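Local coordinates for aeromonas extracellular serine protease (Aeromonas sobria, PDB 3WQB), which cleaves host plasma proteins as a calcium-binding, kexin- and furin-like serine endopeptidase that preferentially cuts after two basic residues, one of them lysine, at residues 65-70 against 349-354; 183-188 against 508-513; 480-485 against 527-532. The protein carries 1 engineered substitution. One frame throughout, in Å; residues are numbered along the deposited sequence.

Interaction 1: 65-70 against 349-354; sequences TGVLGQ and LMSAYP
Ser351, in the last turn of helix 335-352, sets its hydroxyl against the backbone of Gly69, and Gly69 N donates to Ser351 OG over 3.1 Å with a bent angle of 139°. Ser351 CB lies 3.3 Å from Gln70 O, while Val67 CG1 also reaches Ser351 OG and packs on Ala352 CB at 3.9 Å. Two small residues on the helix let the loop come this close, and Gly69, at positive phi, takes a backbone shape in which a CB would press on the preceding carbonyl. Further out, Gln70 braces the loop: its chain bends at chi2 (-91°), bringing OE1 to Leu68 N at 2.9 Å and NE2 to Gly66 O at 3.1 Å. The primary amide, acceptor and donor at once, suits this double duty. Gly66 itself is the C-prime residue of the Schellman motif that ends helix 60-64. The contact therefore joins the loop entering strand 73-77 of the parallel subtilisin-like sheet to the end of helix 335-352. Ser351 OG also bonds to Leu348 O within its helix, which implies that the hydroxyl points its hydrogen at that carbonyl, which can only accept, and receives the Gly69 N-H on its oxygen.

Interaction 2: 183-188 against 508-513; sequences VDPRSA and NSLVGQ
Val183, Leu510 and Gly512 have the most surface buried where a loop of the subtilisin-like domain, following strand 173-179, meets the P-domain at the start of helix 512-520. Val511 is the N-cap residue of that helix, and Gly512 N, in its first turn, donates to Val183 O over 2.8 Å. The catalytic domain thus supplies an acceptor to an early helix amide. Val183 also makes a CA-H...O contact, its CA 3.2 Å from Ser509 O. Its two methyls part: Val183 CG1 meets Val511 CG2 at 4.1 Å, and CG2 faces the CA of Gly512. Beyond the segments, Leu230 packs on both valines. Gly512 fits because a CB there would run into Val183 O and the carboxylate of Asp184, whose OD2 is hydrogen-bonded to Thr525 OG1. Leu510 is the centre of an inverse gamma turn, and Asn508 OD1 takes its N-H in an Asx turn, with the bond in the carbonyl plane on a lone pair. With CG lying anti to the carbonyl carbon (chi1 -63°), the leucine lays one methyl over a face of the peptide joining Asp184 to Pro185: Leu510 CD2 is 3.6 Å from Pro185 N and 4.1 Å from Pro185 CD.

Interaction 3: 480-485 against 527-532; sequences SLDHQR and GLRDMR
Arg529 turns back at chi2 (-60°), carrying its guanidinium across to Asp482, whose CG is set anti to its carbonyl carbon. NH1 and NH2 both grip a single carboxylate oxygen end-on, with Arg529 NH2 2.7 Å from Asp482 OD1 on the syn lone pair and Arg529 NH1 2.9 Å from the same atom. The planes of the two groups are 35° apart. Arg529 NH1 also donates to Leu528 O at 3.0 Å, above the carbonyl plane and from the face opposite Leu481 N, and adds a weak bond to Leu481 O. The long arginine, itself exposed, can reach back over the strand with several N-H groups; Asp482 OD2 has a second cation in Lys526. Strands 471-482 and 527-535 run antiparallel in a sheet of the P-domain, where Leu481 and Leu528 form a hydrogen-bonded pair. Leu528 N reaches Leu481 O at 2.8 Å, and the side chains lie side by side, Leu481 CD2 3.9 Å from Leu528 CD1. In the neighbouring non-hydrogen-bonded pair, Asp482 with Gly527, glycine suits because a CB would run into Leu481 O and Asp482 CA. A G1 beta bulge places Asp530 and Met531 opposite Val479, and Asp530 N donates almost straight (167°) to Ser480 OG, 3.0 Å away. Water 1 bridges that hydroxyl to Asp530 OD1. Past the strand, His483 NE2 is hydrogen-bonded to Asp553, a ligand of the third calcium ion.

How the interactions relate
From the N terminus, the chain first passes 65-70, then 183-188, before 349-354 closes interaction 1 within the subtilisin-like domain, joining the loop before strand 73-77 to the end of helix 335-352. Segment 183-188 waits for 508-513 in the P-domain, so interaction 2 crosses interaction 1 and ties the two domains together. Interaction 3 opens at 480-485, inside the loop of interaction 2, and closes at 527-532 beyond it, pairing strands 471-482 and 527-535 of the P-domain; these two also cross, whereas interactions 1 and 3 are in series. Interactions 2 and 3 touch, Gln513 NE2 probably bonding to His483 O. Interaction 1 lies on the other side of the chain's centre.

Interaction 1: 65-70 against 349-354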
loop_
_atom_site.group_PDB
_atom_site.type_symbol
_atom_site.label_atom_id
_atom_site.label_comp_id
_atom_site.label_asym_id
_atom_site.label_seq_id
_atom_site.Cartn_x
_atom_site.Cartn_y
_atom_site.Cartn_z
ATOM N N THR A 65 -12.596 -16.808 -22.435
ATOM C CA THR A 65 -13.694 -17.644 -21.920
ATOM C C THR A 65 -14.806 -16.836 -21.247
ATOM O O THR A 65 -15.685 -17.405 -20.599
ATOM C CB THR A 65 -13.199 -18.746 -20.944
ATOM O OG1 THR A 65 -12.586 -18.137 -19.801
ATOM C CG2 THR A 65 -12.209 -19.713 -21.619
ATOM N N GLY A 66 -14.764 -15.513 -21.393
ATOM C CA GLY A 66 -15.851 -14.666 -20.917
ATOM C C GLY A 66 -15.808 -14.330 -19.436
ATOM O O GLY A 66 -16.798 -13.843 -18.880
ATOM N N VAL A 67 -14.674 -14.597 -18.790
ATOM C CA VAL A 67 -14.435 -14.151 -17.413
ATOM C C VAL A 67 -13.978 -12.694 -17.466
ATOM O O VAL A 67 -12.853 -12.389 -17.873
ATOM C CB VAL A 67 -13.384 -15.037 -16.698
ATOM C CG1 VAL A 67 -13.110 -14.515 -15.289
ATOM C CG2 VAL A 67 -13.843 -16.506 -16.640
ATOM N N LEU A 68 -14.868 -11.803 -17.048
ATOM C CA LEU A 68 -14.698 -10.378 -17.313
ATOM C C LEU A 68 -15.048 -9.468 -16.136
ATOM O O LEU A 68 -15.127 -8.247 -16.298
ATOM C CB LEU A 68 -15.509 -9.979 -18.554
ATOM C CG LEU A 68 -15.107 -10.573 -19.907
ATOM C CD1 LEU A 68 -16.124 -10.201 -20.969
ATOM C CD2 LEU A 68 -13.703 -10.158 -20.323
ATOM N N GLY A 69 -15.259 -10.046 -14.956
ATOM C CA GLY A 69 -15.564 -9.241 -13.782
ATOM C C GLY A 69 -17.034 -8.943 -13.556
ATOM O O GLY A 69 -17.379 -8.152 -12.689
ATOM N N GLN A 70 -17.906 -9.586 -14.332
ATOM C CA GLN A 70 -19.349 -9.398 -14.201
ATOM C C GLN A 70 -19.834 -9.665 -12.777
ATOM O O GLN A 70 -19.441 -10.656 -12.150
ATOM C CB GLN A 70 -20.102 -10.270 -15.220
ATOM C CG GLN A 70 -19.824 -11.793 -15.169
ATOM C CD GLN A 70 -18.683 -12.276 -16.073
ATOM O OE1 GLN A 70 -17.709 -11.573 -16.315
ATOM N NE2 GLN A 70 -18.801 -13.508 -16.549
ATOM N N LEU A 349 -11.347 -13.166 -10.899
ATOM C CA LEU A 349 -11.478 -14.386 -10.124
ATOM C C LEU A 349 -12.822 -14.455 -9.424
ATOM O O LEU A 349 -13.481 -15.493 -9.434
ATOM C CB LEU A 349 -10.347 -14.502 -9.107
ATOM C CG LEU A 349 -8.934 -14.588 -9.671
ATOM C CD1 LEU A 349 -7.971 -14.762 -8.537
ATOM C CD2 LEU A 349 -8.777 -15.692 -10.688
ATOM N N MET A 350 -13.221 -13.348 -8.809
ATOM C CA MET A 350 -14.506 -13.290 -8.130
ATOM C C MET A 350 -15.661 -13.542 -9.084
ATOM O O MET A 350 -16.638 -14.191 -8.717
ATOM C CB MET A 350 -14.689 -11.948 -7.428
ATOM C CG MET A 350 -13.797 -11.755 -6.222
ATOM S SD MET A 350 -13.997 -10.084 -5.592
ATOM C CE MET A 350 -13.134 -10.240 -4.027
ATOM N N SER A 351 -15.569 -13.034 -10.306
ATOM C CA SER A 351 -16.664 -13.229 -11.259
ATOM C C SER A 351 -16.775 -14.683 -11.707
ATOM O O SER A 351 -17.881 -15.163 -11.960
ATOM C CB SER A 351 -16.557 -12.285 -12.456
ATOM O OG SER A 351 -15.503 -12.628 -13.346
ATOM N N ALA A 352 -15.636 -15.372 -11.788
ATOM C CA ALA A 352 -15.578 -16.781 -12.195
ATOM C C ALA A 352 -16.010 -17.718 -11.072
ATOM O O ALA A 352 -16.609 -18.770 -11.327
ATOM C CB ALA A 352 -14.182 -17.138 -12.653
ATOM N N TYR A 353 -15.705 -17.329 -9.834
ATOM C CA TYR A 353 -15.933 -18.164 -8.660
ATOM C C TYR A 353 -16.463 -17.301 -7.525
ATOM O O TYR A 353 -15.739 -16.989 -6.577
ATOM C CB TYR A 353 -14.644 -18.907 -8.268
ATOM C CG TYR A 353 -14.269 -19.940 -9.304
ATOM C CD1 TYR A 353 -14.886 -21.189 -9.319
ATOM C CD2 TYR A 353 -13.352 -19.637 -10.316
ATOM C CE1 TYR A 353 -14.582 -22.122 -10.292
ATOM C CE2 TYR A 353 -13.033 -20.567 -11.300
ATOM C CZ TYR A 353 -13.647 -21.805 -11.275
ATOM O OH TYR A 353 -13.349 -22.722 -12.248
ATOM N N PRO A 354 -17.751 -16.928 -7.606
ATOM C CA PRO A 354 -18.312 -15.931 -6.692
ATOM C C PRO A 354 -18.456 -16.380 -5.243
ATOM O O PRO A 354 -18.716 -15.541 -4.377
ATOM C CB PRO A 354 -19.686 -15.622 -7.308
ATOM C CG PRO A 354 -19.995 -16.789 -8.157
ATOM C CD PRO A 354 -18.699 -17.292 -8.677
#

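Interaction 2: 183-188 against 508-513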
loop_
_atom_site.group_PDB
_atom_site.type_symbol
_atom_site.label_atom_id
_atom_site.label_comp_id
_atom_site.label_asym_id
_atom_site.label_seq_id
_atom_site.Cartn_x
_atom_site.Cartn_y
_atom_site.Cartn_z
ATOM N N VAL A 183 9.226 9.792 7.549
ATOM C CA VAL A 183 10.619 9.889 8.002
ATOM C C VAL A 183 10.757 9.603 9.497
ATOM O O VAL A 183 11.871 9.503 10.019
ATOM C CB VAL A 183 11.286 11.250 7.642
ATOM C CG1 VAL A 183 11.337 11.421 6.128
ATOM C CG2 VAL A 183 10.545 12.416 8.289
ATOM N N ASP A 184 9.623 9.468 10.180
ATOM C CA ASP A 184 9.602 9.071 11.578
ATOM C C ASP A 184 8.615 7.933 11.747
ATOM O O ASP A 184 7.564 7.932 11.112
ATOM C CB ASP A 184 9.227 10.242 12.488
ATOM C CG ASP A 184 10.337 11.276 12.596
ATOM O OD1 ASP A 184 10.190 12.343 11.968
ATOM O OD2 ASP A 184 11.360 11.024 13.283
ATOM N N PRO A 185 8.960 6.955 12.594
ATOM C CA PRO A 185 8.124 5.777 12.737
ATOM C C PRO A 185 6.791 6.113 13.378
ATOM O O PRO A 185 6.688 7.049 14.179
ATOM C CB PRO A 185 8.947 4.873 13.655
ATOM C CG PRO A 185 9.764 5.830 14.467
ATOM C CD PRO A 185 10.114 6.931 13.514
ATOM N N ARG A 186 5.767 5.364 13.007
ATOM C CA ARG A 186 4.467 5.529 13.631
ATOM C C ARG A 186 3.978 4.258 14.280
ATOM O O ARG A 186 4.262 3.166 13.807
ATOM C CB ARG A 186 3.452 6.027 12.611
ATOM C CG ARG A 186 3.577 7.515 12.353
ATOM C CD ARG A 186 2.676 7.940 11.237
ATOM N NE ARG A 186 2.965 9.300 10.812
ATOM C CZ ARG A 186 2.049 10.252 10.666
ATOM N NH1 ARG A 186 0.764 9.998 10.900
ATOM N NH2 ARG A 186 2.421 11.461 10.273
ATOM N N SER A 187 3.260 4.416 15.384
ATOM C CA SER A 187 2.468 3.338 15.955
ATOM C C SER A 187 1.234 3.079 15.075
ATOM O O SER A 187 0.709 4.000 14.444
ATOM C CB SER A 187 2.041 3.713 17.374
ATOM O OG SER A 187 1.057 2.821 17.853
ATOM N N ALA A 188 0.774 1.829 15.015
ATOM C CA ALA A 188 -0.434 1.513 14.246
ATOM C C ALA A 188 -1.698 1.517 15.114
ATOM O O ALA A 188 -2.808 1.266 14.630
ATOM C CB ALA A 188 -0.270 0.176 13.530
ATOM N N ASN A 508 16.745 2.749 5.302
ATOM C CA ASN A 508 15.428 3.218 4.918
ATOM C C ASN A 508 15.252 4.707 5.208
ATOM O O ASN A 508 16.211 5.397 5.588
ATOM C CB ASN A 508 14.385 2.401 5.661
ATOM C CG ASN A 508 14.606 2.440 7.146
ATOM O OD1 ASN A 508 14.440 3.485 7.779
ATOM N ND2 ASN A 508 15.017 1.303 7.715
ATOM N N SER A 509 14.039 5.201 4.992
ATOM C CA SER A 509 13.754 6.628 5.055
ATOM C C SER A 509 13.446 7.180 6.447
ATOM O O SER A 509 13.025 8.330 6.563
ATOM C CB SER A 509 12.624 6.982 4.080
ATOM O OG SER A 509 11.381 6.485 4.547
ATOM N N LEU A 510 13.657 6.382 7.496
ATOM C CA LEU A 510 13.445 6.872 8.866
ATOM C C LEU A 510 14.565 7.798 9.335
ATOM O O LEU A 510 15.180 7.579 10.381
ATOM C CB LEU A 510 13.238 5.713 9.852
ATOM C CG LEU A 510 12.009 4.841 9.600
ATOM C CD1 LEU A 510 11.975 3.689 10.587
ATOM C CD2 LEU A 510 10.733 5.674 9.685
ATOM N N VAL A 511 14.780 8.859 8.568
ATOM C CA VAL A 511 15.866 9.815 8.813
ATOM C C VAL A 511 15.418 11.026 9.649
ATOM O O VAL A 511 16.162 12.005 9.789
ATOM C CB VAL A 511 16.485 10.290 7.472
ATOM C CG1 VAL A 511 17.093 9.114 6.702
ATOM C CG2 VAL A 511 15.438 11.033 6.618
ATOM N N GLY A 512 14.211 10.945 10.209
ATOM C CA GLY A 512 13.603 12.048 10.941
ATOM C C GLY A 512 14.359 12.517 12.165
ATOM O O GLY A 512 14.217 13.676 12.564
ATOM N N GLN A 513 15.159 11.643 12.770
ATOM C CA GLN A 513 15.956 12.060 13.925
ATOM C C GLN A 513 17.017 13.072 13.507
ATOM O O GLN A 513 17.232 14.070 14.201
ATOM C CB GLN A 513 16.598 10.865 14.612
ATOM C CG GLN A 513 15.595 9.897 15.203
ATOM C CD GLN A 513 16.215 8.540 15.501
ATOM O OE1 GLN A 513 16.810 7.904 14.629
ATOM N NE2 GLN A 513 16.083 8.098 16.739
#

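Interaction 3: 480-485 against 527-532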
loop_
_atom_site.group_PDB
_atom_site.type_symbol
_atom_site.label_atom_id
_atom_site.label_comp_id
_atom_site.label_asym_id
_atom_site.label_seq_id
_atom_site.Cartn_x
_atom_site.Cartn_y
_atom_site.Cartn_z
ATOM N N SER A 480 9.317 -2.144 19.926
ATOM C CA SER A 480 9.676 -0.936 20.661
ATOM C C SER A 480 11.149 -1.018 21.019
ATOM O O SER A 480 11.613 -2.030 21.542
ATOM C CB SER A 480 8.824 -0.787 21.923
ATOM O OG SER A 480 7.463 -0.632 21.556
ATOM N N LEU A 481 11.885 0.044 20.699
ATOM C CA LEU A 481 13.313 0.117 20.983
ATOM C C LEU A 481 13.759 1.571 21.005
ATOM O O LEU A 481 13.090 2.446 20.449
ATOM C CB LEU A 481 14.129 -0.709 19.967
ATOM C CG LEU A 481 14.071 -0.362 18.477
ATOM C CD1 LEU A 481 14.998 0.808 18.144
ATOM C CD2 LEU A 481 14.462 -1.580 17.655
ATOM N N ASP A 482 14.899 1.811 21.646
ATOM C CA ASP A 482 15.582 3.100 21.558
ATOM C C ASP A 482 16.838 2.958 20.725
ATOM O O ASP A 482 17.604 2.008 20.904
ATOM C CB ASP A 482 15.977 3.607 22.944
ATOM C CG ASP A 482 14.787 4.023 23.789
ATOM O OD1 ASP A 482 13.703 4.310 23.235
ATOM O OD2 ASP A 482 14.954 4.085 25.023
ATOM N N HIS A 483 17.041 3.903 19.813
ATOM C CA HIS A 483 18.252 3.967 19.003
ATOM C C HIS A 483 18.329 5.325 18.335
ATOM O O HIS A 483 17.335 5.821 17.799
ATOM C CB HIS A 483 18.265 2.864 17.939
ATOM C CG HIS A 483 19.585 2.699 17.260
ATOM N ND1 HIS A 483 20.011 3.531 16.249
ATOM C CD2 HIS A 483 20.566 1.783 17.433
ATOM C CE1 HIS A 483 21.211 3.151 15.844
ATOM N NE2 HIS A 483 21.568 2.088 16.542
ATOM N N GLN A 484 19.517 5.922 18.375
ATOM C CA GLN A 484 19.713 7.298 17.926
ATOM C C GLN A 484 19.811 7.501 16.405
ATOM O O GLN A 484 19.745 8.631 15.934
ATOM C CB GLN A 484 20.950 7.908 18.595
ATOM C CG GLN A 484 20.861 8.073 20.101
ATOM C CD GLN A 484 22.217 8.355 20.717
ATOM O OE1 GLN A 484 23.237 7.792 20.304
ATOM N NE2 GLN A 484 22.236 9.233 21.713
ATOM N N ARG A 485 19.991 6.420 15.651
ATOM C CA ARG A 485 20.015 6.489 14.185
ATOM C C ARG A 485 19.276 5.299 13.573
ATOM O O ARG A 485 19.873 4.324 13.109
ATOM C CB ARG A 485 21.446 6.623 13.652
ATOM C CG ARG A 485 21.498 6.883 12.155
ATOM C CD ARG A 485 22.865 7.354 11.677
ATOM N NE ARG A 485 23.830 6.261 11.616
ATOM C CZ ARG A 485 24.889 6.235 10.812
ATOM N NH1 ARG A 485 25.153 7.263 9.999
ATOM N NH2 ARG A 485 25.687 5.170 10.824
ATOM N N GLY A 527 13.117 6.348 19.206
ATOM C CA GLY A 527 13.243 5.055 18.558
ATOM C C GLY A 527 11.894 4.596 18.045
ATOM O O GLY A 527 11.100 5.393 17.555
ATOM N N LEU A 528 11.636 3.303 18.166
ATOM C CA LEU A 528 10.377 2.720 17.718
ATOM C C LEU A 528 9.466 2.538 18.910
ATOM O O LEU A 528 9.926 2.156 19.980
ATOM C CB LEU A 528 10.620 1.359 17.062
ATOM C CG LEU A 528 11.590 1.284 15.878
ATOM C CD1 LEU A 528 11.618 -0.134 15.329
ATOM C CD2 LEU A 528 11.224 2.285 14.791
ATOM N N ARG A 529 8.182 2.819 18.714
ATOM C CA ARG A 529 7.169 2.621 19.748
ATOM C C ARG A 529 5.987 1.893 19.116
ATOM O O ARG A 529 5.204 2.498 18.373
ATOM C CB ARG A 529 6.720 3.962 20.355
ATOM C CG ARG A 529 7.773 4.690 21.214
ATOM C CD ARG A 529 8.214 3.838 22.402
ATOM N NE ARG A 529 9.161 4.519 23.288
ATOM C CZ ARG A 529 10.483 4.504 23.134
ATOM N NH1 ARG A 529 11.044 3.856 22.118
ATOM N NH2 ARG A 529 11.252 5.139 24.002
ATOM N N ASP A 530 5.887 0.591 19.379
ATOM C CA ASP A 530 4.856 -0.269 18.771
ATOM C C ASP A 530 4.795 -0.092 17.249
ATOM O O ASP A 530 3.715 0.014 16.658
ATOM C CB ASP A 530 3.468 -0.015 19.380
ATOM C CG ASP A 530 3.348 -0.460 20.830
ATOM O OD1 ASP A 530 4.109 -1.343 21.270
ATOM O OD2 ASP A 530 2.455 0.081 21.520
ATOM N N MET A 531 5.960 -0.035 16.613
ATOM C CA MET A 531 5.979 0.024 15.160
ATOM C C MET A 531 5.605 -1.346 14.616
ATOM O O MET A 531 6.213 -2.346 14.983
ATOM C CB MET A 531 7.335 0.448 14.617
ATOM C CG MET A 531 7.276 0.605 13.110
ATOM S SD MET A 531 8.830 0.986 12.339
ATOM C CE MET A 531 8.626 0.147 10.775
ATOM N N ARG A 532 4.602 -1.382 13.744
ATOM C CA ARG A 532 4.083 -2.647 13.239
ATOM C C ARG A 532 4.692 -3.011 11.890
ATOM O O ARG A 532 4.906 -2.141 11.024
ATOM C CB ARG A 532 2.552 -2.628 13.152
ATOM C CG ARG A 532 1.936 -4.010 12.963
ATOM C CD ARG A 532 0.429 -3.969 12.949
ATOM N NE ARG A 532 -0.042 -3.074 11.897
ATOM C CZ ARG A 532 -1.281 -2.612 11.793
ATOM N NH1 ARG A 532 -2.198 -2.956 12.689
ATOM N NH2 ARG A 532 -1.598 -1.795 10.794
HETATM O O HOH W 1 6.228 -2.968 20.713
#